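Local coordinates for peptide ABC transporter, peptide-binding protein (PDB 2D5W), which binds oligopeptides, held here in complex with a pentapeptide, and probably hands them to an ABC transporter for import, at residues A[524-527]-A[528-532]; A[362-365]-A[366-369]; A[102-105]-A[106-110]. All coordinates share one frame; numbering follows the deposited sequence.

Overall arrangement
Contacts 1 and 2 are neighbours, with centres about 12 Å apart, whereas contact 3 stands alone. Residues 362-369, part of the loop between helices 337-345 and 374-383, run along helix 524-541 from F531 onward, and contact 1 lies in that helix's first turns. The two join where W532 O accepts a probable hydrogen bond from N364 ND2 at 3.1 Å, while the indole of W532 packs on the loop. Contact 3, in helix 101-112, has its centre about 35 Å from that of contact 1 and about 41 Å from that of contact 2, on the opposite side of the chain's centre from contact 2. All three centres lie 22 to 24 Å from the centre of the chain.

Contact 1. Residues A[524-527]-A[528-532]; sequences PERR and KQLFW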
loop_
_atom_site.group_PDB
_atom_site.type_symbol
_atom_site.label_atom_id
_atom_site.label_comp_id
_atom_site.label_asym_id
_atom_site.label_seq_id
_atom_site.Cartn_x
_atom_site.Cartn_y
_atom_site.Cartn_z
ATOM N N PRO A 524 -2.668 21.515 -13.051
ATOM C CA PRO A 524 -3.683 20.676 -12.406
ATOM C C PRO A 524 -4.920 20.338 -13.233
ATOM O O PRO A 524 -5.381 19.194 -13.226
ATOM C CB PRO A 524 -4.032 21.464 -11.147
ATOM C CG PRO A 524 -2.747 22.162 -10.824
ATOM C CD PRO A 524 -2.297 22.647 -12.181
ATOM N N GLU A 525 -5.463 21.322 -13.945
ATOM C CA GLU A 525 -6.665 21.084 -14.736
ATOM C C GLU A 525 -6.442 20.170 -15.933
ATOM O O GLU A 525 -7.235 19.258 -16.168
ATOM C CB GLU A 525 -7.275 22.408 -15.201
ATOM C CG GLU A 525 -8.617 22.234 -15.898
ATOM C CD GLU A 525 -9.594 21.408 -15.077
ATOM O OE1 GLU A 525 -9.937 21.830 -13.952
ATOM O OE2 GLU A 525 -10.017 20.333 -15.557
ATOM N N ARG A 526 -5.378 20.402 -16.694
ATOM C CA ARG A 526 -5.113 19.550 -17.847
ATOM C C ARG A 526 -4.813 18.136 -17.361
ATOM O O ARG A 526 -5.235 17.159 -17.973
ATOM C CB ARG A 526 -3.936 20.085 -18.673
ATOM C CG ARG A 526 -3.586 19.235 -19.897
ATOM C CD ARG A 526 -4.811 18.986 -20.773
ATOM N NE ARG A 526 -4.497 18.216 -21.975
ATOM C CZ ARG A 526 -5.413 17.715 -22.799
ATOM N NH1 ARG A 526 -5.042 17.029 -23.871
ATOM N NH2 ARG A 526 -6.703 17.896 -22.546
ATOM N N ARG A 527 -4.086 18.034 -16.253
ATOM C CA ARG A 527 -3.752 16.736 -15.680
ATOM C C ARG A 527 -5.038 15.990 -15.329
ATOM O O ARG A 527 -5.184 14.802 -15.629
ATOM C CB ARG A 527 -2.883 16.917 -14.431
ATOM C CG ARG A 527 -2.494 15.616 -13.753
ATOM C CD ARG A 527 -1.406 15.845 -12.721
ATOM N NE ARG A 527 -1.840 16.646 -11.580
ATOM C CZ ARG A 527 -1.303 17.810 -11.226
ATOM N NH1 ARG A 527 -1.762 18.447 -10.159
ATOM N NH2 ARG A 527 -0.328 18.355 -11.945
ATOM N N LYS A 528 -5.975 16.696 -14.708
ATOM C CA LYS A 528 -7.250 16.095 -14.338
ATOM C C LYS A 528 -8.013 15.636 -15.586
ATOM O O LYS A 528 -8.580 14.544 -15.602
ATOM C CB LYS A 528 -8.097 17.095 -13.544
ATOM C CG LYS A 528 -9.430 16.537 -13.051
ATOM C CD LYS A 528 -10.281 17.612 -12.382
ATOM C CE LYS A 528 -9.584 18.222 -11.177
ATOM N NZ LYS A 528 -10.427 19.268 -10.532
ATOM N N GLN A 529 -8.023 16.460 -16.630
ATOM C CA GLN A 529 -8.727 16.102 -17.862
ATOM C C GLN A 529 -8.213 14.782 -18.428
ATOM O O GLN A 529 -8.995 13.930 -18.844
ATOM C CB GLN A 529 -8.563 17.200 -18.921
ATOM C CG GLN A 529 -9.040 18.575 -18.486
ATOM C CD GLN A 529 -8.914 19.614 -19.587
ATOM O OE1 GLN A 529 -7.932 19.634 -20.332
ATOM N NE2 GLN A 529 -9.903 20.494 -19.685
ATOM N N LEU A 530 -6.895 14.614 -18.445
ATOM C CA LEU A 530 -6.296 13.392 -18.963
ATOM C C LEU A 530 -6.641 12.192 -18.087
ATOM O O LEU A 530 -6.986 11.126 -18.595
ATOM C CB LEU A 530 -4.779 13.563 -19.077
ATOM C CG LEU A 530 -4.355 14.595 -20.129
ATOM C CD1 LEU A 530 -2.879 14.927 -19.976
ATOM C CD2 LEU A 530 -4.648 14.054 -21.517
ATOM N N PHE A 531 -6.552 12.362 -16.770
ATOM C CA PHE A 531 -6.887 11.273 -15.860
ATOM C C PHE A 531 -8.372 10.917 -15.950
ATOM O O PHE A 531 -8.748 9.759 -15.762
ATOM C CB PHE A 531 -6.520 11.649 -14.423
ATOM C CG PHE A 531 -5.155 11.178 -14.004
ATOM C CD1 PHE A 531 -4.938 9.843 -13.667
ATOM C CD2 PHE A 531 -4.085 12.066 -13.947
ATOM C CE1 PHE A 531 -3.674 9.401 -13.278
ATOM C CE2 PHE A 531 -2.815 11.632 -13.558
ATOM C CZ PHE A 531 -2.612 10.297 -13.223
ATOM N N TRP A 532 -9.217 11.905 -16.238
ATOM C CA TRP A 532 -10.647 11.642 -16.358
ATOM C C TRP A 532 -10.910 10.778 -17.581
ATOM O O TRP A 532 -11.723 9.855 -17.534
ATOM C CB TRP A 532 -11.429 12.958 -16.438
ATOM C CG TRP A 532 -11.777 13.507 -15.084
ATOM C CD1 TRP A 532 -11.062 13.351 -13.927
ATOM C CD2 TRP A 532 -12.926 14.290 -14.742
ATOM N NE1 TRP A 532 -11.699 13.984 -12.888
ATOM C CE2 TRP A 532 -12.844 14.571 -13.360
ATOM C CE3 TRP A 532 -14.020 14.782 -15.468
ATOM C CZ2 TRP A 532 -13.814 15.321 -12.687
ATOM C CZ3 TRP A 532 -14.987 15.529 -14.798
ATOM C CH2 TRP A 532 -14.875 15.790 -13.422
HETATM O O HOH W 1 -11.659 20.842 -17.543
#
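R526 and Q529, one turn apart at the start of helix 524-541, join their side chains by a hydrogen bond. NH2 of R526 donates to OE1 of Q529 at 3.1 Å along a nearly straight path (167° at the hydrogen). The guanidinium and amide planes are 79° apart, and each group is used differently: OE1 sits at the guanidinium edge, in its plane, while the nitrogen stands above the amide's carbonyl plane, off the lone pairs. The arginine leaves the backbone with CG anti to N and then bends at chi2 (53°), which carries its tail forward along the helix. There L530 CD2 lies over one guanidinium face, offset toward the rim and 3.8 Å from R526 NH1. L530 is itself buried against L514, Q517 and A518 of helix 509-518.

The other end of the Q529 amide is tied to E525. A water accepts from Q529 NE2 at 2.8 Å and donates to E525 OE2 at 2.6 Å, bridging amide and carboxylate, while the Q529 methylene CG touches E525 OE2 at 3.6 Å. K528 NZ stays 4.3 Å from E525 OE1, too far for a salt bridge, and its aliphatic CD rests over a face of the W532 indole.

On another side of the helix, R527 and F531 run side by side, with CG of R527 meeting the F531 ring edge at CD2, 3.9 Å away. Beyond CG the R527 chain bends at chi3, and NH2 bonds E521 O.

Because oxygen and nitrogen of Q529 each have a partner, its amide orientation is probably set, and the carboxylate of E525, near both a lysine and a helix N-terminus, would probably be favoured in its ionised form.

Contact 2. Residues A[362-365]-A[366-369]; sequences LFNP and NVKK
This is an Asx turn, a local contact between an asparagine side chain and the backbone two residues on, set in the long loop between helices 337-345 and 374-383 where it passes over helix 524-541. N364 OD1 accepts the backbone N-H of N366 at 2.8 Å, with 157° at the hydrogen. The donor stands above the carbonyl plane of the N364 amide, 40° out of it, and is not placed on a lone pair. With CG anti to the backbone N (chi1 -176°), the N364 side chain brings OD1 within reach of the N366 N-H. OD1 also touches N366 CB at 3.4 Å, and the two asparagine amides are crossed almost perpendicularly. Further along, V367 CG1 packs against the N364 amide, 3.7 Å from ND2. A water closes the bend on the backbone, donating to P365 O and to V367 O, each at 2.9 Å.

The loop packs on helix 524-541: P365 and N366 rest on W532, V367 on A539, and K368 forms a salt bridge with E540. N364 ND2 in turn donates to W532 O, so one buried amide is satisfied at its oxygen by the turn and at its nitrogen by the helix, coupling the loop's shape to its seat.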
loop_
_atom_site.group_PDB
_atom_site.type_symbol
_atom_site.label_atom_id
_atom_site.label_comp_id
_atom_site.label_asym_id
_atom_site.label_seq_id
_atom_site.Cartn_x
_atom_site.Cartn_y
_atom_site.Cartn_z
ATOM N N LEU A 362 -8.299 14.136 -8.666
ATOM C CA LEU A 362 -8.303 13.487 -9.974
ATOM C C LEU A 362 -9.525 12.578 -10.156
ATOM O O LEU A 362 -9.831 12.161 -11.269
ATOM C CB LEU A 362 -7.022 12.669 -10.164
ATOM C CG LEU A 362 -5.721 13.476 -10.205
ATOM C CD1 LEU A 362 -4.536 12.522 -10.198
ATOM C CD2 LEU A 362 -5.696 14.365 -11.445
ATOM N N PHE A 363 -10.206 12.270 -9.056
ATOM C CA PHE A 363 -11.398 11.422 -9.069
ATOM C C PHE A 363 -12.414 11.869 -10.122
ATOM O O PHE A 363 -12.765 13.045 -10.193
ATOM C CB PHE A 363 -12.043 11.455 -7.677
ATOM C CG PHE A 363 -13.450 10.918 -7.630
ATOM C CD1 PHE A 363 -13.709 9.557 -7.779
ATOM C CD2 PHE A 363 -14.521 11.781 -7.405
ATOM C CE1 PHE A 363 -15.014 9.068 -7.700
ATOM C CE2 PHE A 363 -15.822 11.301 -7.324
ATOM C CZ PHE A 363 -16.070 9.943 -7.471
ATOM N N ASN A 364 -12.883 10.927 -10.938
ATOM C CA ASN A 364 -13.879 11.227 -11.968
ATOM C C ASN A 364 -15.217 10.602 -11.571
ATOM O O ASN A 364 -15.375 9.386 -11.602
ATOM C CB ASN A 364 -13.447 10.666 -13.326
ATOM C CG ASN A 364 -14.404 11.052 -14.445
ATOM O OD1 ASN A 364 -15.489 11.579 -14.192
ATOM N ND2 ASN A 364 -14.010 10.783 -15.683
ATOM N N PRO A 365 -16.202 11.432 -11.198
ATOM C CA PRO A 365 -17.521 10.936 -10.793
ATOM C C PRO A 365 -18.447 10.573 -11.952
ATOM O O PRO A 365 -19.541 10.053 -11.731
ATOM C CB PRO A 365 -18.078 12.101 -9.987
ATOM C CG PRO A 365 -17.572 13.279 -10.764
ATOM C CD PRO A 365 -16.126 12.898 -11.045
ATOM N N ASN A 366 -17.996 10.820 -13.177
ATOM C CA ASN A 366 -18.826 10.593 -14.358
ATOM C C ASN A 366 -18.613 9.326 -15.184
ATOM O O ASN A 366 -19.233 9.178 -16.238
ATOM C CB ASN A 366 -18.690 11.805 -15.284
ATOM C CG ASN A 366 -18.942 13.116 -14.567
ATOM O OD1 ASN A 366 -18.284 14.121 -14.841
ATOM N ND2 ASN A 366 -19.901 13.118 -13.650
ATOM N N VAL A 367 -17.764 8.410 -14.731
ATOM C CA VAL A 367 -17.521 7.195 -15.506
ATOM C C VAL A 367 -18.725 6.257 -15.536
ATOM O O VAL A 367 -19.643 6.372 -14.723
ATOM C CB VAL A 367 -16.296 6.410 -14.971
ATOM C CG1 VAL A 367 -15.087 7.325 -14.900
ATOM C CG2 VAL A 367 -16.611 5.802 -13.608
ATOM N N LYS A 368 -18.704 5.331 -16.487
ATOM C CA LYS A 368 -19.770 4.350 -16.655
ATOM C C LYS A 368 -19.986 3.556 -15.367
ATOM O O LYS A 368 -19.026 3.123 -14.728
ATOM C CB LYS A 368 -19.403 3.404 -17.800
ATOM C CG LYS A 368 -20.408 2.303 -18.087
ATOM C CD LYS A 368 -19.946 1.475 -19.277
ATOM C CE LYS A 368 -20.900 0.334 -19.573
ATOM N NZ LYS A 368 -20.443 -0.450 -20.753
ATOM N N LYS A 369 -21.249 3.367 -14.991
ATOM C CA LYS A 369 -21.596 2.623 -13.783
ATOM C C LYS A 369 -22.309 1.321 -14.131
ATOM O O LYS A 369 -23.118 1.271 -15.063
ATOM C CB LYS A 369 -22.505 3.462 -12.880
ATOM C CG LYS A 369 -21.898 4.771 -12.404
ATOM C CD LYS A 369 -22.885 5.533 -11.533
ATOM C CE LYS A 369 -22.326 6.879 -11.103
ATOM N NZ LYS A 369 -23.303 7.644 -10.282
HETATM O O HOH W 2 -19.286 7.223 -12.024
#

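Contact 3. Residues A[102-105]-A[106-110]; sequences EDVA and FYFEV
V104 and F108, one turn apart on helix 101-112, lie side by side and point the same way, CG1 of V104 meeting CD1 of F108 at 4.1 Å. The ring turns its edge back to the preceding turn: V104 O lies near the ring plane, 3.4 Å from F108 CD1, and the same carbonyl oxygen accepts the backbone N-H of F108 at 3.1 Å. That CD1 also stands at the edge of the Y107 ring, in its plane and 4.0 Å from Y107 CD2; Y107 reaches this place with CG anti to the backbone N (chi1 177°).

Helix 101-112 is packed between a four-stranded antiparallel sheet and helix 159-173, an alpha/beta arrangement consistent with the additional domain of family 5 peptide-binding proteins. V104 and F108 face the sheet, both touching V129 of strand 127-131, and W124 meets the F108 ring edge-to-face.

F106 leaves on a different side, toward helix 159-173. Its CG too is anti to the backbone N, and its CB sits 3.3 Å from E102 O, which the F106 N-H bonds at 3.0 Å. The ring then reaches M162 and packs edge-to-face with W166. E109, whose N bonds A105 O at 2.9 Å, extends to the same helix, its OE2 forming a salt bridge with K170 NZ and accepting from W166 NE1.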
loop_
_atom_site.group_PDB
_atom_site.type_symbol
_atom_site.label_atom_id
_atom_site.label_comp_id
_atom_site.label_asym_id
_atom_site.label_seq_id
_atom_site.Cartn_x
_atom_site.Cartn_y
_atom_site.Cartn_z
ATOM N N GLU A 102 26.386 8.015 2.118
ATOM C CA GLU A 102 26.806 6.686 1.682
ATOM C C GLU A 102 25.587 5.765 1.788
ATOM O O GLU A 102 25.440 4.823 1.010
ATOM C CB GLU A 102 27.958 6.157 2.540
ATOM C CG GLU A 102 29.207 7.013 2.435
ATOM C CD GLU A 102 30.454 6.326 2.950
ATOM O OE1 GLU A 102 31.398 7.046 3.333
ATOM O OE2 GLU A 102 30.503 5.079 2.957
ATOM N N ASP A 103 24.708 6.061 2.743
ATOM C CA ASP A 103 23.483 5.291 2.932
ATOM C C ASP A 103 22.528 5.580 1.770
ATOM O O ASP A 103 21.726 4.726 1.383
ATOM C CB ASP A 103 22.835 5.668 4.266
ATOM C CG ASP A 103 23.681 5.253 5.458
ATOM O OD1 ASP A 103 23.767 6.031 6.434
ATOM O OD2 ASP A 103 24.247 4.142 5.414
ATOM N N VAL A 104 22.613 6.791 1.224
ATOM C CA VAL A 104 21.782 7.186 0.091
ATOM C C VAL A 104 22.306 6.507 -1.179
ATOM O O VAL A 104 21.539 5.945 -1.964
ATOM C CB VAL A 104 21.795 8.723 -0.109
ATOM C CG1 VAL A 104 20.992 9.096 -1.350
ATOM C CG2 VAL A 104 21.219 9.414 1.118
ATOM N N ALA A 105 23.619 6.559 -1.386
ATOM C CA ALA A 105 24.215 5.934 -2.560
ATOM C C ALA A 105 23.911 4.439 -2.568
ATOM O O ALA A 105 23.632 3.856 -3.615
ATOM C CB ALA A 105 25.721 6.164 -2.567
ATOM N N PHE A 106 23.972 3.823 -1.393
ATOM C CA PHE A 106 23.703 2.399 -1.252
ATOM C C PHE A 106 22.264 2.082 -1.667
ATOM O O PHE A 106 22.026 1.163 -2.450
ATOM C CB PHE A 106 23.960 1.973 0.195
ATOM C CG PHE A 106 23.526 0.574 0.499
ATOM C CD1 PHE A 106 24.063 -0.505 -0.197
ATOM C CD2 PHE A 106 22.564 0.334 1.471
ATOM C CE1 PHE A 106 23.642 -1.805 0.072
ATOM C CE2 PHE A 106 22.136 -0.963 1.746
ATOM C CZ PHE A 106 22.676 -2.031 1.044
ATOM N N TYR A 107 21.314 2.852 -1.147
ATOM C CA TYR A 107 19.903 2.675 -1.481
ATOM C C TYR A 107 19.718 2.705 -3.004
ATOM O O TYR A 107 19.044 1.846 -3.580
ATOM C CB TYR A 107 19.090 3.799 -0.832
ATOM C CG TYR A 107 17.611 3.800 -1.151
ATOM C CD1 TYR A 107 16.706 3.085 -0.368
ATOM C CD2 TYR A 107 17.116 4.532 -2.230
ATOM C CE1 TYR A 107 15.343 3.105 -0.652
ATOM C CE2 TYR A 107 15.756 4.556 -2.522
ATOM C CZ TYR A 107 14.877 3.843 -1.730
ATOM O OH TYR A 107 13.530 3.871 -2.012
ATOM N N PHE A 108 20.318 3.698 -3.655
ATOM C CA PHE A 108 20.199 3.816 -5.101
ATOM C C PHE A 108 20.846 2.676 -5.875
ATOM O O PHE A 108 20.313 2.237 -6.895
ATOM C CB PHE A 108 20.748 5.164 -5.581
ATOM C CG PHE A 108 19.714 6.250 -5.610
ATOM C CD1 PHE A 108 19.356 6.922 -4.446
ATOM C CD2 PHE A 108 19.045 6.551 -6.794
ATOM C CE1 PHE A 108 18.341 7.877 -4.456
ATOM C CE2 PHE A 108 18.029 7.503 -6.814
ATOM C CZ PHE A 108 17.676 8.166 -5.646
ATOM N N GLU A 109 21.982 2.183 -5.398
ATOM C CA GLU A 109 22.646 1.090 -6.091
ATOM C C GLU A 109 21.768 -0.163 -6.097
ATOM O O GLU A 109 21.671 -0.861 -7.107
ATOM C CB GLU A 109 23.988 0.789 -5.432
ATOM C CG GLU A 109 24.827 -0.225 -6.182
ATOM C CD GLU A 109 26.231 -0.321 -5.629
ATOM O OE1 GLU A 109 27.021 0.625 -5.838
ATOM O OE2 GLU A 109 26.540 -1.334 -4.977
ATOM N N VAL A 110 21.121 -0.447 -4.972
ATOM C CA VAL A 110 20.258 -1.617 -4.884
ATOM C C VAL A 110 19.017 -1.439 -5.764
ATOM O O VAL A 110 18.632 -2.350 -6.497
ATOM C CB VAL A 110 19.849 -1.886 -3.414
ATOM C CG1 VAL A 110 18.903 -3.081 -3.339
ATOM C CG2 VAL A 110 21.099 -2.151 -2.578
#